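Local coordinates for cysteine S-methyltransferase NleE (Escherichia coli O157:H7, PDB 4R29), which probably methylates a zinc-finger cysteine of host TAB2 and TAB3 with S-adenosylmethionine, blocking NF-kappaB activation as a secreted virulence effector, at residues E61-E65 with Y118-H123; R69-M73 with E96-L100; M76-C80 with R151-P155; A83-I87 with G105-M109. The protein carries 1 engineered substitution. All coordinates share one frame; numbering follows the deposited sequence.

Contact 1 of 4, residues E61-E65 with Y118-H123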
loop_
_atom_site.group_PDB
_atom_site.type_symbol
_atom_site.label_atom_id
_atom_site.label_comp_id
_atom_site.label_asym_id
_atom_site.label_seq_id
_atom_site.Cartn_x
_atom_site.Cartn_y
_atom_site.Cartn_z
ATOM N N GLU A 61 -20.941 -3.593 -7.439
ATOM C CA GLU A 61 -19.750 -3.839 -6.620
ATOM C C GLU A 61 -18.467 -3.171 -7.141
ATOM O O GLU A 61 -17.626 -2.738 -6.355
ATOM C CB GLU A 61 -19.518 -5.347 -6.422
ATOM C CG GLU A 61 -20.546 -6.052 -5.527
ATOM C CD GLU A 61 -21.896 -6.256 -6.208
ATOM O OE1 GLU A 61 -21.952 -6.304 -7.463
ATOM O OE2 GLU A 61 -22.904 -6.363 -5.480
ATOM N N PHE A 62 -18.295 -3.097 -8.451
ATOM C CA PHE A 62 -17.153 -2.351 -8.967
ATOM C C PHE A 62 -17.508 -0.927 -9.422
ATOM O O PHE A 62 -17.130 0.048 -8.771
ATOM C CB PHE A 62 -16.445 -3.093 -10.096
ATOM C CG PHE A 62 -15.167 -2.426 -10.534
ATOM C CD1 PHE A 62 -13.974 -2.689 -9.879
ATOM C CD2 PHE A 62 -15.164 -1.513 -11.583
ATOM C CE1 PHE A 62 -12.798 -2.075 -10.274
ATOM C CE2 PHE A 62 -13.989 -0.892 -11.977
ATOM C CZ PHE A 62 -12.806 -1.176 -11.323
ATOM N N VAL A 63 -18.229 -0.820 -10.536
ATOM C CA VAL A 63 -18.525 0.475 -11.151
ATOM C C VAL A 63 -19.158 1.468 -10.176
ATOM O O VAL A 63 -18.630 2.556 -9.968
ATOM C CB VAL A 63 -19.428 0.330 -12.393
ATOM C CG1 VAL A 63 -19.821 1.708 -12.923
ATOM C CG2 VAL A 63 -18.728 -0.480 -13.477
ATOM N N ASN A 64 -20.281 1.097 -9.569
ATOM C CA ASN A 64 -20.971 2.022 -8.673
ATOM C C ASN A 64 -20.247 2.237 -7.347
ATOM O O ASN A 64 -20.317 3.322 -6.758
ATOM C CB ASN A 64 -22.420 1.588 -8.423
ATOM C CG ASN A 64 -23.257 1.587 -9.691
ATOM O OD1 ASN A 64 -24.240 0.851 -9.794
ATOM N ND2 ASN A 64 -22.861 2.402 -10.671
ATOM N N GLU A 65 -19.570 1.204 -6.862
ATOM C CA GLU A 65 -18.794 1.351 -5.643
ATOM C C GLU A 65 -17.632 2.293 -5.933
ATOM O O GLU A 65 -17.366 3.212 -5.163
ATOM C CB GLU A 65 -18.286 0.001 -5.141
ATOM C CG GLU A 65 -17.472 0.067 -3.849
ATOM C CD GLU A 65 -18.263 0.594 -2.661
ATOM O OE1 GLU A 65 -19.439 0.988 -2.845
ATOM O OE2 GLU A 65 -17.702 0.616 -1.535
ATOM N N TYR A 118 -8.678 -5.582 -8.321
ATOM C CA TYR A 118 -9.963 -4.973 -8.705
ATOM C C TYR A 118 -10.610 -4.190 -7.574
ATOM O O TYR A 118 -11.747 -3.721 -7.694
ATOM C CB TYR A 118 -10.933 -6.017 -9.280
ATOM C CG TYR A 118 -10.412 -6.569 -10.581
ATOM C CD1 TYR A 118 -10.658 -5.913 -11.781
ATOM C CD2 TYR A 118 -9.611 -7.709 -10.603
ATOM C CE1 TYR A 118 -10.154 -6.396 -12.967
ATOM C CE2 TYR A 118 -9.096 -8.196 -11.790
ATOM C CZ TYR A 118 -9.371 -7.535 -12.969
ATOM O OH TYR A 118 -8.869 -8.015 -14.157
ATOM N N ASN A 119 -9.868 -4.037 -6.484
ATOM C CA ASN A 119 -10.306 -3.187 -5.399
ATOM C C ASN A 119 -10.718 -1.816 -5.928
ATOM O O ASN A 119 -9.911 -1.131 -6.545
ATOM C CB ASN A 119 -9.193 -3.033 -4.368
ATOM C CG ASN A 119 -9.655 -2.301 -3.133
ATOM O OD1 ASN A 119 -10.274 -2.893 -2.241
ATOM N ND2 ASN A 119 -9.365 -1.008 -3.069
ATOM N N PRO A 120 -11.987 -1.424 -5.693
ATOM C CA PRO A 120 -12.542 -0.134 -6.111
ATOM C C PRO A 120 -11.793 1.086 -5.570
ATOM O O PRO A 120 -11.597 2.025 -6.330
ATOM C CB PRO A 120 -13.970 -0.182 -5.563
ATOM C CG PRO A 120 -14.301 -1.624 -5.592
ATOM C CD PRO A 120 -13.035 -2.321 -5.184
ATOM N N ASP A 121 -11.393 1.076 -4.299
ATOM C CA ASP A 121 -10.637 2.187 -3.719
ATOM C C ASP A 121 -9.322 2.399 -4.462
ATOM O O ASP A 121 -8.909 3.521 -4.711
ATOM C CB ASP A 121 -10.316 1.911 -2.245
ATOM C CG ASP A 121 -11.480 2.188 -1.333
ATOM O OD1 ASP A 121 -12.556 2.568 -1.829
ATOM O OD2 ASP A 121 -11.317 2.027 -0.111
ATOM N N LEU A 122 -8.645 1.302 -4.774
ATOM C CA LEU A 122 -7.358 1.378 -5.435
ATOM C C LEU A 122 -7.544 2.078 -6.787
ATOM O O LEU A 122 -6.743 2.927 -7.174
ATOM C CB LEU A 122 -6.752 -0.030 -5.599
ATOM C CG LEU A 122 -5.512 -0.139 -6.498
ATOM C CD1 LEU A 122 -4.385 0.804 -6.008
ATOM C CD2 LEU A 122 -5.003 -1.603 -6.675
ATOM N N HIS A 123 -8.608 1.718 -7.502
ATOM C CA HIS A 123 -8.864 2.328 -8.804
ATOM C C HIS A 123 -9.235 3.805 -8.680
ATOM O O HIS A 123 -8.770 4.627 -9.459
ATOM C CB HIS A 123 -9.899 1.519 -9.601
ATOM C CG HIS A 123 -9.341 0.247 -10.151
ATOM N ND1 HIS A 123 -9.112 -0.867 -9.367
ATOM C CD2 HIS A 123 -8.886 -0.068 -11.388
ATOM C CE1 HIS A 123 -8.567 -1.818 -10.104
ATOM N NE2 HIS A 123 -8.421 -1.363 -11.332
#

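Contact 2 of 4, residues R69-M73 with E96-L100. With SAM (S-adenosylmethionine), chain E.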
loop_
_atom_site.group_PDB
_atom_site.type_symbol
_atom_site.label_atom_id
_atom_site.label_comp_id
_atom_site.label_asym_id
_atom_site.label_seq_id
_atom_site.Cartn_x
_atom_site.Cartn_y
_atom_site.Cartn_z
ATOM N N ARG A 69 -16.816 5.767 -3.952
ATOM C CA ARG A 69 -15.561 5.959 -3.248
ATOM C C ARG A 69 -14.774 7.136 -3.841
ATOM O O ARG A 69 -14.157 7.912 -3.108
ATOM C CB ARG A 69 -14.755 4.667 -3.271
ATOM C CG ARG A 69 -15.497 3.508 -2.625
ATOM C CD ARG A 69 -15.774 3.779 -1.144
ATOM N NE ARG A 69 -14.564 3.597 -0.349
ATOM C CZ ARG A 69 -14.407 4.045 0.889
ATOM N NH1 ARG A 69 -15.382 4.710 1.483
ATOM N NH2 ARG A 69 -13.275 3.824 1.534
ATOM N N PHE A 70 -14.837 7.285 -5.161
ATOM C CA PHE A 70 -14.111 8.353 -5.852
ATOM C C PHE A 70 -14.620 9.740 -5.448
ATOM O O PHE A 70 -13.831 10.669 -5.256
ATOM C CB PHE A 70 -14.170 8.162 -7.369
ATOM C CG PHE A 70 -13.304 9.120 -8.145
ATOM C CD1 PHE A 70 -11.966 9.313 -7.803
ATOM C CD2 PHE A 70 -13.818 9.808 -9.242
ATOM C CE1 PHE A 70 -11.148 10.190 -8.541
ATOM C CE2 PHE A 70 -13.024 10.685 -9.972
ATOM C CZ PHE A 70 -11.681 10.875 -9.622
ATOM N N SER A 71 -15.936 9.867 -5.289
ATOM C CA SER A 71 -16.526 11.115 -4.813
ATOM C C SER A 71 -16.022 11.431 -3.424
ATOM O O SER A 71 -15.642 12.564 -3.128
ATOM C CB SER A 71 -18.049 11.012 -4.767
ATOM O OG SER A 71 -18.562 10.935 -6.077
ATOM N N TYR A 72 -16.066 10.425 -2.562
ATOM C CA TYR A 72 -15.541 10.550 -1.213
ATOM C C TYR A 72 -14.098 11.073 -1.250
ATOM O O TYR A 72 -13.747 11.972 -0.497
ATOM C CB TYR A 72 -15.632 9.193 -0.510
ATOM C CG TYR A 72 -14.787 9.024 0.742
ATOM C CD1 TYR A 72 -14.662 10.039 1.675
ATOM C CD2 TYR A 72 -14.147 7.831 1.005
ATOM C CE1 TYR A 72 -13.903 9.871 2.832
ATOM C CE2 TYR A 72 -13.393 7.655 2.148
ATOM C CZ TYR A 72 -13.275 8.675 3.057
ATOM O OH TYR A 72 -12.526 8.484 4.198
ATOM N N MET A 73 -13.270 10.515 -2.131
ATOM C CA MET A 73 -11.865 10.913 -2.212
ATOM C C MET A 73 -11.675 12.351 -2.704
ATOM O O MET A 73 -10.796 13.089 -2.231
ATOM C CB MET A 73 -11.094 9.945 -3.106
ATOM C CG MET A 73 -10.891 8.570 -2.480
ATOM S SD MET A 73 -10.068 7.455 -3.624
ATOM C CE MET A 73 -10.009 5.936 -2.663
ATOM N N GLU A 96 -7.713 2.286 4.667
ATOM C CA GLU A 96 -8.393 3.515 4.294
ATOM C C GLU A 96 -7.654 4.755 4.831
ATOM O O GLU A 96 -7.410 5.708 4.100
ATOM C CB GLU A 96 -9.853 3.473 4.760
ATOM C CG GLU A 96 -10.704 4.574 4.192
ATOM C CD GLU A 96 -12.126 4.609 4.765
ATOM O OE1 GLU A 96 -12.465 3.739 5.609
ATOM O OE2 GLU A 96 -12.899 5.508 4.357
ATOM N N GLY A 97 -7.280 4.731 6.102
ATOM C CA GLY A 97 -6.520 5.823 6.687
ATOM C C GLY A 97 -5.137 5.946 6.071
ATOM O O GLY A 97 -4.576 7.045 5.999
ATOM N N SER A 98 -4.588 4.817 5.617
ATOM C CA SER A 98 -3.275 4.798 4.979
ATOM C C SER A 98 -3.226 5.713 3.764
ATOM O O SER A 98 -2.247 6.432 3.581
ATOM C CB SER A 98 -2.867 3.373 4.597
ATOM O OG SER A 98 -2.768 2.541 5.749
ATOM N N TRP A 99 -4.278 5.704 2.938
ATOM C CA TRP A 99 -4.311 6.618 1.784
ATOM C C TRP A 99 -5.021 7.956 2.051
ATOM O O TRP A 99 -4.738 8.954 1.396
ATOM C CB TRP A 99 -4.850 5.943 0.510
ATOM C CG TRP A 99 -6.167 5.242 0.653
ATOM C CD1 TRP A 99 -6.376 3.898 0.745
ATOM C CD2 TRP A 99 -7.462 5.849 0.697
ATOM N NE1 TRP A 99 -7.718 3.629 0.856
ATOM C CE2 TRP A 99 -8.410 4.807 0.825
ATOM C CE3 TRP A 99 -7.913 7.169 0.655
ATOM C CZ2 TRP A 99 -9.783 5.044 0.908
ATOM C CZ3 TRP A 99 -9.284 7.405 0.730
ATOM C CH2 TRP A 99 -10.201 6.347 0.860
ATOM N N LEU A 100 -5.916 7.975 3.026
ATOM C CA LEU A 100 -6.615 9.201 3.389
ATOM C C LEU A 100 -5.631 10.277 3.864
ATOM O O LEU A 100 -5.748 11.434 3.485
ATOM C CB LEU A 100 -7.667 8.926 4.469
ATOM C CG LEU A 100 -8.538 10.152 4.786
ATOM C CD1 LEU A 100 -9.218 10.681 3.513
ATOM C CD2 LEU A 100 -9.591 9.859 5.869
HETATM N N SAM E . -0.487 1.426 6.473
HETATM C CA SAM E . 0.670 2.015 7.149
HETATM C C SAM E . 0.953 3.429 6.653
HETATM O O SAM E . 1.612 4.200 7.359
HETATM O OXT SAM E . 0.551 3.802 5.537
HETATM C CB SAM E . 1.937 1.188 6.959
HETATM C CG SAM E . 1.960 -0.121 7.731
HETATM S SD SAM E . 3.629 -0.827 7.927
HETATM C CE SAM E . 3.121 -2.268 8.900
HETATM C "C5'" SAM E . 4.231 0.196 9.292
HETATM C "C4'" SAM E . 5.675 -0.162 9.631
HETATM O "O4'" SAM E . 6.302 0.918 10.300
HETATM C "C3'" SAM E . 5.767 -1.377 10.549
HETATM O "O3'" SAM E . 5.928 -2.575 9.813
HETATM C "C2'" SAM E . 6.975 -1.075 11.410
HETATM O "O2'" SAM E . 8.071 -1.674 10.782
HETATM C "C1'" SAM E . 7.156 0.439 11.326
HETATM N N9 SAM E . 6.738 1.161 12.543
HETATM C C8 SAM E . 7.502 2.048 13.252
HETATM N N7 SAM E . 6.780 2.540 14.275
HETATM C C5 SAM E . 5.551 1.981 14.225
HETATM C C6 SAM E . 4.430 2.135 15.028
HETATM N N6 SAM E . 4.462 2.960 16.069
HETATM N N1 SAM E . 3.291 1.423 14.735
HETATM C C2 SAM E . 3.264 0.573 13.643
HETATM N N3 SAM E . 4.381 0.425 12.844
HETATM C C4 SAM E . 5.509 1.121 13.131
#

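Contact 3 of 4, residues M76-C80 with R151-P155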
loop_
_atom_site.group_PDB
_atom_site.type_symbol
_atom_site.label_atom_id
_atom_site.label_comp_id
_atom_site.label_asym_id
_atom_site.label_seq_id
_atom_site.Cartn_x
_atom_site.Cartn_y
_atom_site.Cartn_z
ATOM N N MET A 76 -12.296 14.777 0.028
ATOM C CA MET A 76 -11.209 14.855 1.008
ATOM C C MET A 76 -9.886 15.292 0.379
ATOM O O MET A 76 -8.943 15.614 1.081
ATOM C CB MET A 76 -11.019 13.514 1.714
ATOM C CG MET A 76 -12.273 12.969 2.387
ATOM S SD MET A 76 -13.014 14.190 3.474
ATOM C CE MET A 76 -11.655 14.612 4.571
ATOM N N TYR A 77 -9.806 15.289 -0.945
ATOM C CA TYR A 77 -8.553 15.662 -1.586
ATOM C C TYR A 77 -8.105 17.045 -1.175
ATOM O O TYR A 77 -8.887 17.988 -1.137
ATOM C CB TYR A 77 -8.654 15.623 -3.109
ATOM C CG TYR A 77 -7.363 16.020 -3.812
ATOM C CD1 TYR A 77 -6.344 15.085 -4.017
ATOM C CD2 TYR A 77 -7.164 17.315 -4.277
ATOM C CE1 TYR A 77 -5.169 15.435 -4.663
ATOM C CE2 TYR A 77 -5.997 17.673 -4.933
ATOM C CZ TYR A 77 -5.013 16.729 -5.126
ATOM O OH TYR A 77 -3.860 17.067 -5.773
ATOM N N SER A 78 -6.821 17.173 -0.900
ATOM C CA SER A 78 -6.269 18.481 -0.634
ATOM C C SER A 78 -4.887 18.609 -1.224
ATOM O O SER A 78 -4.330 17.638 -1.745
ATOM C CB SER A 78 -6.251 18.767 0.861
ATOM O OG SER A 78 -5.671 20.035 1.077
ATOM N N VAL A 79 -4.337 19.819 -1.174
ATOM C CA VAL A 79 -2.973 20.037 -1.633
ATOM C C VAL A 79 -2.041 19.849 -0.463
ATOM O O VAL A 79 -2.491 19.818 0.680
ATOM C CB VAL A 79 -2.781 21.437 -2.248
ATOM C CG1 VAL A 79 -3.386 21.473 -3.667
ATOM C CG2 VAL A 79 -3.379 22.515 -1.328
ATOM N N CYS A 80 -0.750 19.712 -0.750
ATOM C CA CYS A 80 0.257 19.541 0.288
ATOM C C CYS A 80 0.516 20.814 1.046
ATOM O O CYS A 80 0.514 21.891 0.463
ATOM C CB CYS A 80 1.581 19.111 -0.333
ATOM S SG CYS A 80 1.678 17.371 -0.664
ATOM N N ARG A 151 2.381 11.460 -2.806
ATOM C CA ARG A 151 2.139 12.757 -3.448
ATOM C C ARG A 151 3.201 12.988 -4.507
ATOM O O ARG A 151 4.396 13.037 -4.198
ATOM C CB ARG A 151 2.231 13.912 -2.444
ATOM C CG ARG A 151 1.340 13.809 -1.209
ATOM C CD ARG A 151 -0.131 13.941 -1.542
ATOM N NE ARG A 151 -0.443 15.147 -2.313
ATOM C CZ ARG A 151 -1.630 15.746 -2.317
ATOM N NH1 ARG A 151 -2.622 15.277 -1.550
ATOM N NH2 ARG A 151 -1.822 16.830 -3.069
ATOM N N ASN A 152 2.774 13.123 -5.754
ATOM C CA ASN A 152 3.689 13.443 -6.848
ATOM C C ASN A 152 4.023 14.935 -6.853
ATOM O O ASN A 152 4.995 15.380 -7.476
ATOM C CB ASN A 152 3.041 13.065 -8.176
ATOM C CG ASN A 152 4.052 12.699 -9.227
ATOM O OD1 ASN A 152 5.171 12.274 -8.914
ATOM N ND2 ASN A 152 3.671 12.857 -10.486
ATOM N N ASP A 153 3.198 15.706 -6.152
ATOM C CA ASP A 153 3.327 17.159 -6.125
ATOM C C ASP A 153 4.199 17.605 -4.962
ATOM O O ASP A 153 4.263 18.783 -4.641
ATOM C CB ASP A 153 1.948 17.853 -6.098
ATOM C CG ASP A 153 0.986 17.247 -5.066
ATOM O OD1 ASP A 153 1.263 16.166 -4.509
ATOM O OD2 ASP A 153 -0.073 17.851 -4.819
ATOM N N SER A 154 4.859 16.646 -4.323
ATOM C CA SER A 154 5.879 16.954 -3.328
ATOM C C SER A 154 7.066 16.065 -3.619
ATOM O O SER A 154 6.890 14.877 -3.861
ATOM C CB SER A 154 5.385 16.676 -1.914
ATOM O OG SER A 154 6.485 16.482 -1.033
ATOM N N PRO A 155 8.282 16.636 -3.583
ATOM C CA PRO A 155 9.487 15.869 -3.906
ATOM C C PRO A 155 9.713 14.726 -2.912
ATOM O O PRO A 155 10.377 13.759 -3.267
ATOM C CB PRO A 155 10.607 16.913 -3.813
ATOM C CG PRO A 155 10.078 17.942 -2.869
ATOM C CD PRO A 155 8.598 18.001 -3.121
#

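Contact 4 of 4, residues A83-I87 with G105-M109. With SAM (S-adenosylmethionine), chain E.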
loop_
_atom_site.group_PDB
_atom_site.type_symbol
_atom_site.label_atom_id
_atom_site.label_comp_id
_atom_site.label_asym_id
_atom_site.label_seq_id
_atom_site.Cartn_x
_atom_site.Cartn_y
_atom_site.Cartn_z
ATOM N N ALA A 83 4.794 22.491 4.483
ATOM C CA ALA A 83 5.635 21.513 5.180
ATOM C C ALA A 83 4.781 20.514 5.986
ATOM O O ALA A 83 3.735 20.868 6.532
ATOM C CB ALA A 83 6.639 22.220 6.085
ATOM N N PHE A 84 5.223 19.265 6.061
ATOM C CA PHE A 84 4.453 18.259 6.774
ATOM C C PHE A 84 4.754 18.235 8.265
ATOM O O PHE A 84 5.881 18.515 8.690
ATOM C CB PHE A 84 4.714 16.866 6.201
ATOM C CG PHE A 84 4.435 16.745 4.733
ATOM C CD1 PHE A 84 3.145 16.585 4.274
ATOM C CD2 PHE A 84 5.469 16.761 3.816
ATOM C CE1 PHE A 84 2.879 16.447 2.923
ATOM C CE2 PHE A 84 5.206 16.633 2.453
ATOM C CZ PHE A 84 3.901 16.475 2.014
ATOM N N GLU A 85 3.725 17.888 9.040
ATOM C CA GLU A 85 3.850 17.540 10.449
ATOM C C GLU A 85 3.562 16.049 10.623
ATOM O O GLU A 85 2.742 15.488 9.901
ATOM C CB GLU A 85 2.820 18.309 11.281
ATOM C CG GLU A 85 3.107 19.781 11.486
ATOM C CD GLU A 85 1.925 20.507 12.109
ATOM O OE1 GLU A 85 1.026 19.826 12.664
ATOM O OE2 GLU A 85 1.893 21.756 12.036
ATOM N N PRO A 86 4.211 15.410 11.606
ATOM C CA PRO A 86 3.965 14.000 11.926
ATOM C C PRO A 86 2.506 13.707 12.245
ATOM O O PRO A 86 1.835 14.480 12.937
ATOM C CB PRO A 86 4.807 13.779 13.185
ATOM C CG PRO A 86 5.902 14.754 13.081
ATOM C CD PRO A 86 5.301 15.974 12.418
ATOM N N ILE A 87 2.027 12.576 11.746
ATOM C CA ILE A 87 0.702 12.107 12.071
ATOM C C ILE A 87 0.877 11.078 13.165
ATOM O O ILE A 87 1.986 10.584 13.407
ATOM C CB ILE A 87 0.041 11.383 10.868
ATOM C CG1 ILE A 87 0.924 10.213 10.415
ATOM C CG2 ILE A 87 -0.179 12.343 9.720
ATOM C CD1 ILE A 87 0.201 9.121 9.622
ATOM N N GLY A 105 -3.317 15.353 2.110
ATOM C CA GLY A 105 -2.082 16.112 2.203
ATOM C C GLY A 105 -1.375 16.129 3.557
ATOM O O GLY A 105 -0.438 16.903 3.755
ATOM N N LYS A 106 -1.798 15.285 4.490
ATOM C CA LYS A 106 -1.158 15.240 5.809
ATOM C C LYS A 106 0.279 14.729 5.740
ATOM O O LYS A 106 1.119 15.110 6.553
ATOM C CB LYS A 106 -1.922 14.336 6.768
ATOM C CG LYS A 106 -3.175 14.921 7.358
ATOM C CD LYS A 106 -3.598 14.071 8.541
ATOM C CE LYS A 106 -5.000 14.369 8.933
ATOM N NZ LYS A 106 -5.843 14.378 7.694
ATOM N N ARG A 107 0.553 13.848 4.785
ATOM C CA ARG A 107 1.892 13.282 4.642
ATOM C C ARG A 107 2.135 12.901 3.186
ATOM O O ARG A 107 1.191 12.773 2.408
ATOM C CB ARG A 107 2.087 12.059 5.575
ATOM C CG ARG A 107 1.121 10.910 5.320
ATOM C CD ARG A 107 1.433 9.678 6.186
ATOM N NE ARG A 107 0.558 8.568 5.831
ATOM C CZ ARG A 107 0.823 7.277 6.042
ATOM N NH1 ARG A 107 1.963 6.896 6.634
ATOM N NH2 ARG A 107 -0.063 6.364 5.667
ATOM N N PRO A 108 3.407 12.720 2.814
ATOM C CA PRO A 108 3.739 12.442 1.413
ATOM C C PRO A 108 3.570 10.977 0.940
ATOM O O PRO A 108 3.450 10.763 -0.260
ATOM C CB PRO A 108 5.209 12.896 1.311
ATOM C CG PRO A 108 5.748 12.699 2.688
ATOM C CD PRO A 108 4.600 13.064 3.609
ATOM N N MET A 109 3.612 9.996 1.832
ATOM C CA MET A 109 3.330 8.617 1.414
ATOM C C MET A 109 2.803 7.674 2.489
ATOM O O MET A 109 2.920 7.925 3.690
ATOM C CB MET A 109 4.456 7.979 0.572
ATOM C CG MET A 109 5.498 7.190 1.270
ATOM S SD MET A 109 5.144 5.519 1.918
ATOM C CE MET A 109 6.589 5.505 2.983
HETATM N N SAM E . -0.487 1.426 6.473
HETATM C CA SAM E . 0.670 2.015 7.149
HETATM C C SAM E . 0.953 3.429 6.653
HETATM O O SAM E . 1.612 4.200 7.359
HETATM O OXT SAM E . 0.551 3.802 5.537
HETATM C CB SAM E . 1.937 1.188 6.959
HETATM C CG SAM E . 1.960 -0.121 7.731
HETATM S SD SAM E . 3.629 -0.827 7.927
HETATM C CE SAM E . 3.121 -2.268 8.900
HETATM C "C5'" SAM E . 4.231 0.196 9.292
HETATM C "C4'" SAM E . 5.675 -0.162 9.631
HETATM O "O4'" SAM E . 6.302 0.918 10.300
HETATM C "C3'" SAM E . 5.767 -1.377 10.549
HETATM O "O3'" SAM E . 5.928 -2.575 9.813
HETATM C "C2'" SAM E . 6.975 -1.075 11.410
HETATM O "O2'" SAM E . 8.071 -1.674 10.782
HETATM C "C1'" SAM E . 7.156 0.439 11.326
HETATM N N9 SAM E . 6.738 1.161 12.543
HETATM C C8 SAM E . 7.502 2.048 13.252
HETATM N N7 SAM E . 6.780 2.540 14.275
HETATM C C5 SAM E . 5.551 1.981 14.225
HETATM C C6 SAM E . 4.430 2.135 15.028
HETATM N N6 SAM E . 4.462 2.960 16.069
HETATM N N1 SAM E . 3.291 1.423 14.735
HETATM C C2 SAM E . 3.264 0.573 13.643
HETATM N N3 SAM E . 4.381 0.425 12.844
HETATM C C4 SAM E . 5.509 1.121 13.131
HETATM O O HOH W 1 3.582 14.047 7.751
HETATM O O HOH W 2 0.881 17.957 8.152
#

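Contact 1 of 4, residues E61-E65 with Y118-H123
F62 of helix 59-76 meets H123 of the short helix 120-125 in a T-shaped (edge-to-face) aromatic pair at a helix-helix interface. The ring planes stand at 76° with centroids 5.2 Å apart, and F62 CZ is the leading atom, lying 3.9 Å from H123 CG, toward the rim of the imidazole face. With CG anti to the backbone N (chi1 -173°), F62 extends from its helix far enough to reach past P120 to that face. Two backbone oxygens also make contacts: Y118 O lies in the phenyl plane, 3.2 Å from F62 CE1, and E61 O sits 3.6 Å from P120 CG. Apolar packing centres on P120, the first residue of its helix, with P120 CB on E65 CG at 3.9 Å and F62 CD1 on P120 CG at 4.4 Å. Only the aliphatic part of E65 is used here, for its carboxylate makes a salt bridge with R68. Y46 touches P120 and L57 touches F62. The polar bonding is internal to 118-123: N119, at the N-cap position, offers its carbonyl to both H123 N and H123 ND1. This second bond fixes the imidazole that F62 meets, with H123 ND1 2.9 Å from N119 O at a nearly straight 175°.

Contact 2 of 4, residues R69-M73 with E96-L100
Helix 95-103, which carries the S-adenosylmethionine-binding residue S98, is joined to helix 59-76 by Y72 and R69 meeting E96 and by M73 meeting W99; the two belong to a Rossmann-like methyltransferase fold. The axes of segments 69-73 and 96-100 run 45° apart and come no closer than 12.9 Å, so long side chains bridge the gap. E96, extended with CG anti to its backbone N, brings OE2 to two donors. Y72 OH bonds E96 OE2 at 3.0 Å, approaching from above the carboxylate plane, and R69 NH2 adds a weak salt-bridge bond of 3.3 Å to the same oxygen. The guanidinium and carboxylate planes are 69° apart, so this is no flat bidentate pairing; the stronger partner of R69 is D121, held through NE. Beside these groups, W99 is held between E96 O and M73 CE. E96 O lies over the centre of one face of its indole, while M73 CE presses on the other, 3.6 Å from the centroid of the six-membered ring, a CH-pi contact with the sulfur farther off as a Met-aromatic partner. R69 NH2 and Y72 CE2 line the indole edge, and F112 adds an edge-to-face ring. L100 CD2 meets Y72 OH at 3.6 Å. On the ligand side of the helix, S98 OG accepts a hydrogen bond from the amino N of S-adenosylmethionine at 2.6 Å.

Contact 3 of 4, residues M76-C80 with R151-P155
The R151 guanidinium has C80 N over one face and two acceptors, S78 O and the D153 carboxylate, at its edge; the Y77 ring comes alongside, its plane only 21° away, without sitting squarely on a face or an edge. R151 NH1 and R151 NH2 both converge on S78 O, each at 2.9 Å, with bent N-H...O angles near 140°. The NH2 bond uses a lone pair in the carbonyl plane, whereas NH1 is tilted from that plane. Along the other edge, D153 is gripped side-on: R151 NE reaches D153 OD1 at 3.0 Å and R151 NH2 reaches D153 OD2 at 2.7 Å, both on syn lone pairs. Bends at chi2 and chi3 fold the arginine chain around C80, whose SG rests 3.5 Å from R151 NE and 3.6 Å from R151 CG. S154 CB touches C80 SG at 4.0 Å. V102 O takes a further bond from NH1, so the end of helix 95-103 joins the site. The arrangement clamps the loop after helix 59-76 to the turn leaving strand 145-151. With D153 fixing its rotation, R151 can present two N-H groups to one peptide oxygen, and the carboxylate probably balances the charge of this buried arginine.

Contact 4 of 4, residues A83-I87 with G105-M109
A chi1 of -56° sets the F84 ring anti to its carbonyl carbon, bringing one face under P108 CD, while chi1 of 57° on I87 turns CG1 between backbone N and carbonyl carbon and directs CD1 toward R107. P108 CD lies over the centre of the F84 ring, 3.6 Å from its centroid and practically on the normal, a clear CH-pi contact. The ring edge faces backbone instead: G105 O is in plane, 3.5 Å from F84 CE1, and K106 O lies obliquely 3.4 Å from F84 CD1. I87 divides its branches, CG2 touching K106 CB at 4.0 Å and CD1 meeting R107 CD at 3.7 Å. No direct hydrogen bond joins the segments; two waters do so, one donating to both E85 O and K106 O, the other accepting from E85 N and donating to K106 O. G105 ends helix 95-103 with a Schellman motif. R107, extended from CG to NE, then presents its guanidinium edge to the S-adenosylmethionine carboxylate, NH1 to O at 2.8 Å and NH2 to OXT at 2.6 Å. NE is held by T101 OG1, a second-shell bond that helps orient the group. This two-pronged arginine-carboxylate grip forms part of the cofactor pocket of the NleE/OspZ methyltransferase.

The contacts form a connected run from the packing of helices 59-76 and 120-125 to the cofactor. Contacts 1 and 2 share helix 59-76, their centres about 12 Å apart, and join through the salt bridge of D121 with R69. Contact 3 touches contact 2 where M76 packs on L100 (centres about 14 Å apart) and contact 4 where R151 N probably hydrogen-bonds to P108 O (centres about 9 Å apart). Their first segments follow one another in chain order; contacts 2 and 4 are nested within contact 1, whereas contact 3 crosses it. Contact 2 lies on helix 95-103 and contact 4 uses the loop right after it; both reach S-adenosylmethionine, while contact 3 ties in strand 145-151 of the antiparallel sheet.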